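Local coordinates for protein N(2),N(2)-dimethylguanosine tRNA methyltransferase (Pyrococcus horikoshii, PDB 2DUL) that uses S-adenosyl-L-methionine to dimethylate the N2 of guanine 26 in a number of tRNAs, at residues I341-A352 with T364-I375; K181-G189 with P270-L278. All coordinates share one frame; numbering follows the deposited sequence.

In the fold
Interactions 1 and 2 join different parts of Trm1 by different means. Along the chain, interaction 2 closes before interaction 1 opens. Their centres lie 27 Å apart and their nearest atoms about 12 Å, and no helix, strand or sheet is common to both. Interaction 2 sits closer to the middle of the molecule, tying the chain that follows helix 175-182 to an outer strand of the antiparallel sheet 247-252, 259-263 and 273-277. Interaction 1 packs the C-terminal helix 368-375 on helix 338-347; Tyr368 OH also bonds to Thr256 O, between strands 247-252 and 259-263. Both contacts lie away from the predicted S-adenosyl-L-methionine site, and so serve the fold around it.

Interaction 1: I341-A352 with T364-I375; sequences IISALREQGYEA and TSAPYEVFIETI
Glu351 O receives two donors from the facing segment, Thr364 OG1 at 2.8 Å and Ser365 N at 3.1 Å. Thr364 OG1 also accepts from Ala366 N, held anti to the main-chain nitrogen (chi1 -178°), in an ST turn that leads toward helix 368-375. Water 1 joins Glu351 OE1 to Ser365 OG. Arg346 grips Ala352 O side-on, with NE at 2.8 Å and NH2 at 2.7 Å, tying its helix to the start of strand 352-355. Gln348 NE2 donates to Thr374 OG1 over 3.1 Å, the hydroxyl tilted slightly from the amide plane, while Thr374 OG1 donates in turn to Val370 O, which Thr374 N reaches from the other face. Leu345 sets CD1 at the edge of the Phe371 ring and CD2 against Ala366 CB, and Ile341 CD1 presses tightly on Ile375 CG2. The Tyr350 ring takes Ala366 CB over one face, 3.9 Å from its centroid, while Pro367 CD and Val370 CG1 pack obliquely. A serine in place of Tyr350 would probably open a gap beside Ala366, Pro367 and Val370. The axes of helix segments 341-347 and 368-375 run at 126° and come within 10.0 Å. Helix 338-347 ends in a Schellman motif at Gly349, and Ala352 then forms an antiparallel non-hydrogen-bonded pair with Thr364. Helices 324-331 and 338-347, then hairpin 352-355 and 361-364, then helix 368-375, are consistent with a winged-helix-like unit.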
loop_
_atom_site.group_PDB
_atom_site.type_symbol
_atom_site.label_atom_id
_atom_site.label_comp_id
_atom_site.label_asym_id
_atom_site.label_seq_id
_atom_site.Cartn_x
_atom_site.Cartn_y
_atom_site.Cartn_z
ATOM N N ILE A 341 -11.414 15.983 -22.192
ATOM C CA ILE A 341 -10.097 15.571 -22.654
ATOM C C ILE A 341 -10.015 14.059 -22.818
ATOM O O ILE A 341 -9.480 13.564 -23.812
ATOM C CB ILE A 341 -9.005 16.048 -21.676
ATOM C CG1 ILE A 341 -9.024 17.578 -21.598
ATOM C CG2 ILE A 341 -7.640 15.566 -22.138
ATOM C CD1 ILE A 341 -8.184 18.156 -20.474
ATOM N N ILE A 342 -10.538 13.326 -21.842
ATOM C CA ILE A 342 -10.512 11.872 -21.914
ATOM C C ILE A 342 -11.288 11.407 -23.142
ATOM O O ILE A 342 -10.826 10.539 -23.888
ATOM C CB ILE A 342 -11.121 11.229 -20.643
ATOM C CG1 ILE A 342 -10.214 11.505 -19.439
ATOM C CG2 ILE A 342 -11.288 9.721 -20.848
ATOM C CD1 ILE A 342 -10.725 10.933 -18.132
ATOM N N SER A 343 -12.466 11.986 -23.353
ATOM C CA SER A 343 -13.287 11.621 -24.506
ATOM C C SER A 343 -12.541 11.907 -25.804
ATOM O O SER A 343 -12.529 11.080 -26.720
ATOM C CB SER A 343 -14.612 12.392 -24.494
ATOM O OG SER A 343 -15.411 12.007 -23.389
ATOM N N ALA A 344 -11.910 13.074 -25.873
ATOM C CA ALA A 344 -11.158 13.464 -27.060
ATOM C C ALA A 344 -9.990 12.516 -27.332
ATOM O O ALA A 344 -9.742 12.142 -28.477
ATOM C CB ALA A 344 -10.648 14.893 -26.904
ATOM N N LEU A 345 -9.270 12.130 -26.281
ATOM C CA LEU A 345 -8.136 11.224 -26.434
ATOM C C LEU A 345 -8.581 9.858 -26.953
ATOM O O LEU A 345 -7.952 9.283 -27.842
ATOM C CB LEU A 345 -7.405 11.062 -25.100
ATOM C CG LEU A 345 -6.562 12.275 -24.677
ATOM C CD1 LEU A 345 -6.072 12.101 -23.244
ATOM C CD2 LEU A 345 -5.385 12.429 -25.636
ATOM N N ARG A 346 -9.664 9.342 -26.383
ATOM C CA ARG A 346 -10.196 8.048 -26.788
ATOM C C ARG A 346 -10.664 8.098 -28.239
ATOM O O ARG A 346 -10.505 7.127 -28.981
ATOM C CB ARG A 346 -11.347 7.640 -25.863
ATOM C CG ARG A 346 -10.889 7.289 -24.455
ATOM C CD ARG A 346 -12.055 6.995 -23.525
ATOM N NE ARG A 346 -11.590 6.602 -22.198
ATOM C CZ ARG A 346 -12.385 6.392 -21.153
ATOM N NH1 ARG A 346 -13.702 6.535 -21.270
ATOM N NH2 ARG A 346 -11.861 6.042 -19.986
ATOM N N GLU A 347 -11.226 9.232 -28.650
ATOM C CA GLU A 347 -11.687 9.378 -30.030
ATOM C C GLU A 347 -10.514 9.355 -31.002
ATOM O O GLU A 347 -10.663 8.956 -32.159
ATOM C CB GLU A 347 -12.483 10.676 -30.203
ATOM C CG GLU A 347 -13.952 10.549 -29.824
ATOM C CD GLU A 347 -14.756 11.798 -30.149
ATOM O OE1 GLU A 347 -14.605 12.337 -31.269
ATOM O OE2 GLU A 347 -15.547 12.234 -29.288
ATOM N N GLN A 348 -9.343 9.779 -30.532
ATOM C CA GLN A 348 -8.149 9.786 -31.370
ATOM C C GLN A 348 -7.457 8.428 -31.354
ATOM O O GLN A 348 -6.399 8.256 -31.957
ATOM C CB GLN A 348 -7.170 10.862 -30.899
ATOM C CG GLN A 348 -7.645 12.285 -31.131
ATOM C CD GLN A 348 -6.675 13.310 -30.585
ATOM O OE1 GLN A 348 -5.519 13.381 -31.011
ATOM N NE2 GLN A 348 -7.139 14.111 -29.631
ATOM N N GLY A 349 -8.045 7.471 -30.644
ATOM C CA GLY A 349 -7.468 6.141 -30.583
ATOM C C GLY A 349 -6.509 5.855 -29.440
ATOM O O GLY A 349 -5.794 4.851 -29.474
ATOM N N TYR A 350 -6.477 6.723 -28.431
ATOM C CA TYR A 350 -5.588 6.512 -27.291
ATOM C C TYR A 350 -6.336 6.059 -26.047
ATOM O O TYR A 350 -7.515 6.363 -25.867
ATOM C CB TYR A 350 -4.823 7.793 -26.932
ATOM C CG TYR A 350 -3.882 8.283 -28.001
ATOM C CD1 TYR A 350 -4.300 9.210 -28.954
ATOM C CD2 TYR A 350 -2.581 7.787 -28.085
ATOM C CE1 TYR A 350 -3.445 9.628 -29.968
ATOM C CE2 TYR A 350 -1.720 8.197 -29.093
ATOM C CZ TYR A 350 -2.159 9.116 -30.034
ATOM O OH TYR A 350 -1.318 9.501 -31.052
ATOM N N GLU A 351 -5.640 5.329 -25.186
ATOM C CA GLU A 351 -6.227 4.885 -23.932
ATOM C C GLU A 351 -6.112 6.086 -23.002
ATOM O O GLU A 351 -5.087 6.768 -22.993
ATOM C CB GLU A 351 -5.429 3.719 -23.364
ATOM C CG GLU A 351 -5.518 2.446 -24.185
ATOM C CD GLU A 351 -4.364 1.509 -23.903
ATOM O OE1 GLU A 351 -3.238 1.810 -24.354
ATOM O OE2 GLU A 351 -4.578 0.483 -23.225
ATOM N N ALA A 352 -7.162 6.355 -22.236
ATOM C CA ALA A 352 -7.154 7.481 -21.313
ATOM C C ALA A 352 -8.178 7.259 -20.215
ATOM O O ALA A 352 -9.329 6.926 -20.494
ATOM C CB ALA A 352 -7.462 8.768 -22.062
ATOM N N THR A 364 -2.690 8.270 -19.646
ATOM C CA THR A 364 -2.920 8.069 -21.063
ATOM C C THR A 364 -1.701 7.535 -21.787
ATOM O O THR A 364 -0.564 7.772 -21.375
ATOM C CB THR A 364 -3.361 9.376 -21.751
ATOM O OG1 THR A 364 -3.621 9.119 -23.136
ATOM C CG2 THR A 364 -2.281 10.439 -21.637
ATOM N N SER A 365 -1.950 6.805 -22.868
ATOM C CA SER A 365 -0.878 6.251 -23.681
ATOM C C SER A 365 -0.358 7.327 -24.635
ATOM O O SER A 365 0.718 7.192 -25.215
ATOM C CB SER A 365 -1.402 5.059 -24.490
ATOM O OG SER A 365 -2.514 5.436 -25.297
ATOM N N ALA A 366 -1.126 8.402 -24.783
ATOM C CA ALA A 366 -0.761 9.487 -25.690
ATOM C C ALA A 366 0.534 10.207 -25.336
ATOM O O ALA A 366 0.872 10.363 -24.167
ATOM C CB ALA A 366 -1.899 10.502 -25.766
ATOM N N PRO A 367 1.285 10.645 -26.359
ATOM C CA PRO A 367 2.544 11.361 -26.134
ATOM C C PRO A 367 2.197 12.718 -25.521
ATOM O O PRO A 367 1.098 13.229 -25.727
ATOM C CB PRO A 367 3.120 11.512 -27.543
ATOM C CG PRO A 367 2.521 10.351 -28.293
ATOM C CD PRO A 367 1.106 10.338 -27.790
ATOM N N TYR A 368 3.128 13.290 -24.771
ATOM C CA TYR A 368 2.919 14.590 -24.144
ATOM C C TYR A 368 2.399 15.655 -25.118
ATOM O O TYR A 368 1.441 16.368 -24.819
ATOM C CB TYR A 368 4.230 15.079 -23.524
ATOM C CG TYR A 368 4.165 16.500 -23.002
ATOM C CD1 TYR A 368 3.562 16.792 -21.778
ATOM C CD2 TYR A 368 4.696 17.554 -23.746
ATOM C CE1 TYR A 368 3.490 18.110 -21.302
ATOM C CE2 TYR A 368 4.630 18.871 -23.287
ATOM C CZ TYR A 368 4.027 19.143 -22.070
ATOM O OH TYR A 368 3.953 20.446 -21.633
ATOM N N GLU A 369 3.034 15.770 -26.279
ATOM C CA GLU A 369 2.622 16.771 -27.257
ATOM C C GLU A 369 1.194 16.578 -27.741
ATOM O O GLU A 369 0.487 17.552 -27.997
ATOM C CB GLU A 369 3.575 16.783 -28.451
ATOM C CG GLU A 369 5.004 17.184 -28.114
ATOM C CD GLU A 369 5.111 18.547 -27.435
ATOM O OE1 GLU A 369 4.250 19.424 -27.672
ATOM O OE2 GLU A 369 6.083 18.746 -26.676
ATOM N N VAL A 370 0.764 15.328 -27.876
ATOM C CA VAL A 370 -0.604 15.067 -28.311
ATOM C C VAL A 370 -1.559 15.484 -27.193
ATOM O O VAL A 370 -2.628 16.028 -27.452
ATOM C CB VAL A 370 -0.823 13.578 -28.631
ATOM C CG1 VAL A 370 -2.309 13.299 -28.823
ATOM C CG2 VAL A 370 -0.055 13.204 -29.890
ATOM N N PHE A 371 -1.166 15.224 -25.949
ATOM C CA PHE A 371 -2.000 15.594 -24.809
ATOM C C PHE A 371 -2.203 17.108 -24.773
ATOM O O PHE A 371 -3.324 17.587 -24.616
ATOM C CB PHE A 371 -1.348 15.145 -23.494
ATOM C CG PHE A 371 -2.193 15.413 -22.276
ATOM C CD1 PHE A 371 -3.245 14.565 -21.943
ATOM C CD2 PHE A 371 -1.943 16.523 -21.469
ATOM C CE1 PHE A 371 -4.041 14.813 -20.821
ATOM C CE2 PHE A 371 -2.733 16.786 -20.343
ATOM C CZ PHE A 371 -3.782 15.930 -20.018
ATOM N N ILE A 372 -1.109 17.851 -24.922
ATOM C CA ILE A 372 -1.151 19.311 -24.892
ATOM C C ILE A 372 -2.047 19.880 -25.986
ATOM O O ILE A 372 -2.840 20.797 -25.743
ATOM C CB ILE A 372 0.265 19.915 -25.043
ATOM C CG1 ILE A 372 1.149 19.458 -23.882
ATOM C CG2 ILE A 372 0.188 21.437 -25.088
ATOM C CD1 ILE A 372 0.577 19.759 -22.517
ATOM N N GLU A 373 -1.920 19.342 -27.191
ATOM C CA GLU A 373 -2.734 19.813 -28.298
ATOM C C GLU A 373 -4.200 19.523 -28.006
ATOM O O GLU A 373 -5.082 20.275 -28.410
ATOM C CB GLU A 373 -2.312 19.131 -29.605
ATOM C CG GLU A 373 -3.047 19.658 -30.835
ATOM C CD GLU A 373 -2.477 19.119 -32.140
ATOM O OE1 GLU A 373 -2.581 17.896 -32.378
ATOM O OE2 GLU A 373 -1.923 19.922 -32.925
ATOM N N THR A 374 -4.457 18.436 -27.286
ATOM C CA THR A 374 -5.824 18.052 -26.950
ATOM C C THR A 374 -6.438 18.867 -25.808
ATOM O O THR A 374 -7.640 19.121 -25.810
ATOM C CB THR A 374 -5.899 16.566 -26.563
ATOM O OG1 THR A 374 -5.376 15.767 -27.631
ATOM C CG2 THR A 374 -7.342 16.164 -26.285
ATOM N N ILE A 375 -5.631 19.270 -24.832
ATOM C CA ILE A 375 -6.177 20.034 -23.708
ATOM C C ILE A 375 -6.340 21.519 -24.014
ATOM O O ILE A 375 -7.124 22.204 -23.355
ATOM C CB ILE A 375 -5.310 19.893 -22.430
ATOM C CG1 ILE A 375 -3.933 20.523 -22.649
ATOM C CG2 ILE A 375 -5.187 18.427 -22.047
ATOM C CD1 ILE A 375 -3.013 20.405 -21.442
HETATM O O HOH W 1 -3.472 3.387 -26.798
#

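Interaction 2: K181-G189 with P270-L278; sequences KYLAVPLRG and PNAYGPVWL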
loop_
_atom_site.group_PDB
_atom_site.type_symbol
_atom_site.label_atom_id
_atom_site.label_comp_id
_atom_site.label_asym_id
_atom_site.label_seq_id
_atom_site.Cartn_x
_atom_site.Cartn_y
_atom_site.Cartn_z
ATOM N N LYS A 181 15.458 7.726 4.808
ATOM C CA LYS A 181 14.527 6.623 5.018
ATOM C C LYS A 181 14.303 5.698 3.828
ATOM O O LYS A 181 14.294 4.471 3.983
ATOM C CB LYS A 181 13.166 7.167 5.475
ATOM C CG LYS A 181 13.213 8.002 6.752
ATOM C CD LYS A 181 11.852 8.609 7.065
ATOM C CE LYS A 181 11.936 9.610 8.216
ATOM N NZ LYS A 181 12.316 8.952 9.495
ATOM N N TYR A 182 14.122 6.288 2.649
ATOM C CA TYR A 182 13.835 5.523 1.440
ATOM C C TYR A 182 14.949 5.411 0.414
ATOM O O TYR A 182 14.771 4.755 -0.613
ATOM C CB TYR A 182 12.583 6.103 0.776
ATOM C CG TYR A 182 11.389 6.046 1.693
ATOM C CD1 TYR A 182 10.703 4.851 1.891
ATOM C CD2 TYR A 182 10.975 7.172 2.414
ATOM C CE1 TYR A 182 9.638 4.766 2.779
ATOM C CE2 TYR A 182 9.902 7.097 3.314
ATOM C CZ TYR A 182 9.245 5.888 3.488
ATOM O OH TYR A 182 8.205 5.776 4.377
ATOM N N LEU A 183 16.088 6.039 0.686
ATOM C CA LEU A 183 17.225 6.008 -0.227
ATOM C C LEU A 183 16.792 6.322 -1.666
ATOM O O LEU A 183 17.126 5.603 -2.614
ATOM C CB LEU A 183 17.917 4.637 -0.149
ATOM C CG LEU A 183 18.514 4.317 1.231
ATOM C CD1 LEU A 183 19.084 2.901 1.242
ATOM C CD2 LEU A 183 19.607 5.340 1.568
ATOM N N ALA A 184 16.043 7.409 -1.819
ATOM C CA ALA A 184 15.551 7.839 -3.122
ATOM C C ALA A 184 15.310 9.348 -3.103
ATOM O O ALA A 184 15.032 9.922 -2.047
ATOM C CB ALA A 184 14.245 7.103 -3.461
ATOM N N VAL A 185 15.429 9.973 -4.274
ATOM C CA VAL A 185 15.215 11.409 -4.444
ATOM C C VAL A 185 13.753 11.611 -4.866
ATOM O O VAL A 185 13.350 11.211 -5.963
ATOM C CB VAL A 185 16.155 11.985 -5.541
ATOM C CG1 VAL A 185 15.943 13.485 -5.683
ATOM C CG2 VAL A 185 17.614 11.681 -5.190
ATOM N N PRO A 186 12.941 12.239 -4.000
ATOM C CA PRO A 186 11.525 12.478 -4.291
ATOM C C PRO A 186 11.241 13.631 -5.253
ATOM O O PRO A 186 12.054 14.544 -5.416
ATOM C CB PRO A 186 10.938 12.727 -2.905
ATOM C CG PRO A 186 12.026 13.531 -2.258
ATOM C CD PRO A 186 13.307 12.801 -2.684
ATOM N N LEU A 187 10.074 13.570 -5.884
ATOM C CA LEU A 187 9.637 14.601 -6.817
ATOM C C LEU A 187 8.376 15.261 -6.270
ATOM O O LEU A 187 7.350 14.605 -6.096
ATOM C CB LEU A 187 9.334 13.996 -8.190
ATOM C CG LEU A 187 8.666 14.954 -9.190
ATOM C CD1 LEU A 187 9.566 16.148 -9.454
ATOM C CD2 LEU A 187 8.361 14.219 -10.487
ATOM N N ARG A 188 8.446 16.553 -5.980
ATOM C CA ARG A 188 7.266 17.240 -5.472
ATOM C C ARG A 188 6.379 17.723 -6.618
ATOM O O ARG A 188 6.779 17.683 -7.781
ATOM C CB ARG A 188 7.673 18.404 -4.557
ATOM C CG ARG A 188 8.878 19.214 -5.003
ATOM C CD ARG A 188 8.547 20.191 -6.118
ATOM N NE ARG A 188 8.794 19.642 -7.449
ATOM C CZ ARG A 188 8.483 20.268 -8.582
ATOM N NH1 ARG A 188 8.747 19.699 -9.749
ATOM N NH2 ARG A 188 7.898 21.460 -8.545
ATOM N N GLY A 189 5.168 18.158 -6.294
ATOM C CA GLY A 189 4.268 18.627 -7.331
ATOM C C GLY A 189 3.110 17.685 -7.597
ATOM O O GLY A 189 2.824 16.788 -6.803
ATOM N N PRO A 270 21.438 14.244 -15.579
ATOM C CA PRO A 270 21.218 15.029 -14.362
ATOM C C PRO A 270 19.759 15.254 -13.979
ATOM O O PRO A 270 18.845 15.092 -14.797
ATOM C CB PRO A 270 21.963 16.337 -14.656
ATOM C CG PRO A 270 21.850 16.469 -16.139
ATOM C CD PRO A 270 22.066 15.060 -16.637
ATOM N N ASN A 271 19.557 15.607 -12.712
ATOM C CA ASN A 271 18.231 15.890 -12.179
ATOM C C ASN A 271 17.255 14.716 -12.190
ATOM O O ASN A 271 16.054 14.911 -12.367
ATOM C CB ASN A 271 17.622 17.075 -12.936
ATOM C CG ASN A 271 18.488 18.323 -12.851
ATOM O OD1 ASN A 271 18.922 18.714 -11.765
ATOM N ND2 ASN A 271 18.738 18.956 -13.992
ATOM N N ALA A 272 17.762 13.501 -11.996
ATOM C CA ALA A 272 16.898 12.326 -11.977
ATOM C C ALA A 272 16.210 12.164 -10.626
ATOM O O ALA A 272 16.766 12.525 -9.585
ATOM C CB ALA A 272 17.709 11.060 -12.293
ATOM N N TYR A 273 14.997 11.621 -10.656
ATOM C CA TYR A 273 14.227 11.363 -9.445
ATOM C C TYR A 273 14.095 9.855 -9.286
ATOM O O TYR A 273 13.860 9.141 -10.263
ATOM C CB TYR A 273 12.842 11.989 -9.557
ATOM C CG TYR A 273 12.881 13.493 -9.612
ATOM C CD1 TYR A 273 12.965 14.248 -8.442
ATOM C CD2 TYR A 273 12.867 14.162 -10.835
ATOM C CE1 TYR A 273 13.034 15.637 -8.486
ATOM C CE2 TYR A 273 12.935 15.554 -10.892
ATOM C CZ TYR A 273 13.018 16.281 -9.709
ATOM O OH TYR A 273 13.073 17.652 -9.753
ATOM N N GLY A 274 14.239 9.375 -8.055
ATOM C CA GLY A 274 14.146 7.947 -7.804
ATOM C C GLY A 274 15.320 7.430 -6.985
ATOM O O GLY A 274 15.989 8.207 -6.307
ATOM N N PRO A 275 15.634 6.130 -7.069
ATOM C CA PRO A 275 14.927 5.159 -7.907
ATOM C C PRO A 275 13.468 4.904 -7.532
ATOM O O PRO A 275 13.080 5.016 -6.371
ATOM C CB PRO A 275 15.788 3.902 -7.776
ATOM C CG PRO A 275 16.315 4.009 -6.371
ATOM C CD PRO A 275 16.703 5.478 -6.293
ATOM N N VAL A 276 12.666 4.589 -8.541
ATOM C CA VAL A 276 11.260 4.273 -8.350
ATOM C C VAL A 276 10.949 2.986 -9.098
ATOM O O VAL A 276 11.694 2.569 -9.989
ATOM C CB VAL A 276 10.322 5.366 -8.914
ATOM C CG1 VAL A 276 10.537 6.685 -8.181
ATOM C CG2 VAL A 276 10.567 5.531 -10.418
ATOM N N TRP A 277 9.847 2.356 -8.716
ATOM C CA TRP A 277 9.377 1.143 -9.372
ATOM C C TRP A 277 8.692 1.643 -10.644
ATOM O O TRP A 277 7.847 2.537 -10.574
ATOM C CB TRP A 277 8.364 0.440 -8.463
ATOM C CG TRP A 277 7.676 -0.735 -9.069
ATOM C CD1 TRP A 277 6.391 -0.789 -9.522
ATOM C CD2 TRP A 277 8.215 -2.054 -9.224
ATOM N NE1 TRP A 277 6.090 -2.065 -9.939
ATOM C CE2 TRP A 277 7.191 -2.861 -9.768
ATOM C CE3 TRP A 277 9.461 -2.633 -8.949
ATOM C CZ2 TRP A 277 7.374 -4.220 -10.046
ATOM C CZ3 TRP A 277 9.643 -3.990 -9.227
ATOM C CH2 TRP A 277 8.603 -4.764 -9.769
ATOM N N LEU A 278 9.076 1.103 -11.800
ATOM C CA LEU A 278 8.458 1.501 -13.067
ATOM C C LEU A 278 7.574 0.377 -13.602
ATOM O O LEU A 278 7.089 0.436 -14.733
ATOM C CB LEU A 278 9.522 1.854 -14.116
ATOM C CG LEU A 278 10.356 3.116 -13.875
ATOM C CD1 LEU A 278 11.318 3.334 -15.033
ATOM C CD2 LEU A 278 9.422 4.317 -13.738
#
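A single antiparallel bridge joins the loop that follows helix 175-182 to strand 273-277, an outer member of a three-stranded antiparallel sheet. Val185 and Gly274 form a hydrogen-bonded pair. Val185 N donates to Gly274 O over 2.8 Å, nearly straight at 168° yet above the carbonyl plane, whereas Gly274 N meets a lone pair of Val185 O in plane at 2.9 Å, with a more bent N-H geometry. Gly274 O also receives a CA-H contact from Ala184 CA, at 3.2 Å. The bridge thus lies on the flank of strand 273-277 turned from strand 247-252, to which Tyr273 is bonded through the backbone of Ile250. Loop 183-189 lies on the chain path that leads from the class I-like methyltransferase sheet to helix 192-209, and so it brings that part of the fold against the small sheet. Beyond the bridge, the Tyr273 ring carries the side-chain contact. Leu187 CD1 stands over one face in a CH-pi contact, 3.6 Å from the centroid; with CG anti to the backbone N (chi1 171°), this leucine runs across the ring at about a right angle. The edge of the same ring faces backbone oxygen, Val185 O in plane and Pro186 O 3.2 Å from Tyr273 CD1. At the other end, the cis peptide between Gly274 and Pro275 brings Pro275 CD to 3.7 Å from Leu183 O, an oxygen that accepts a hydrogen bond from Arg206 of helix 192-209.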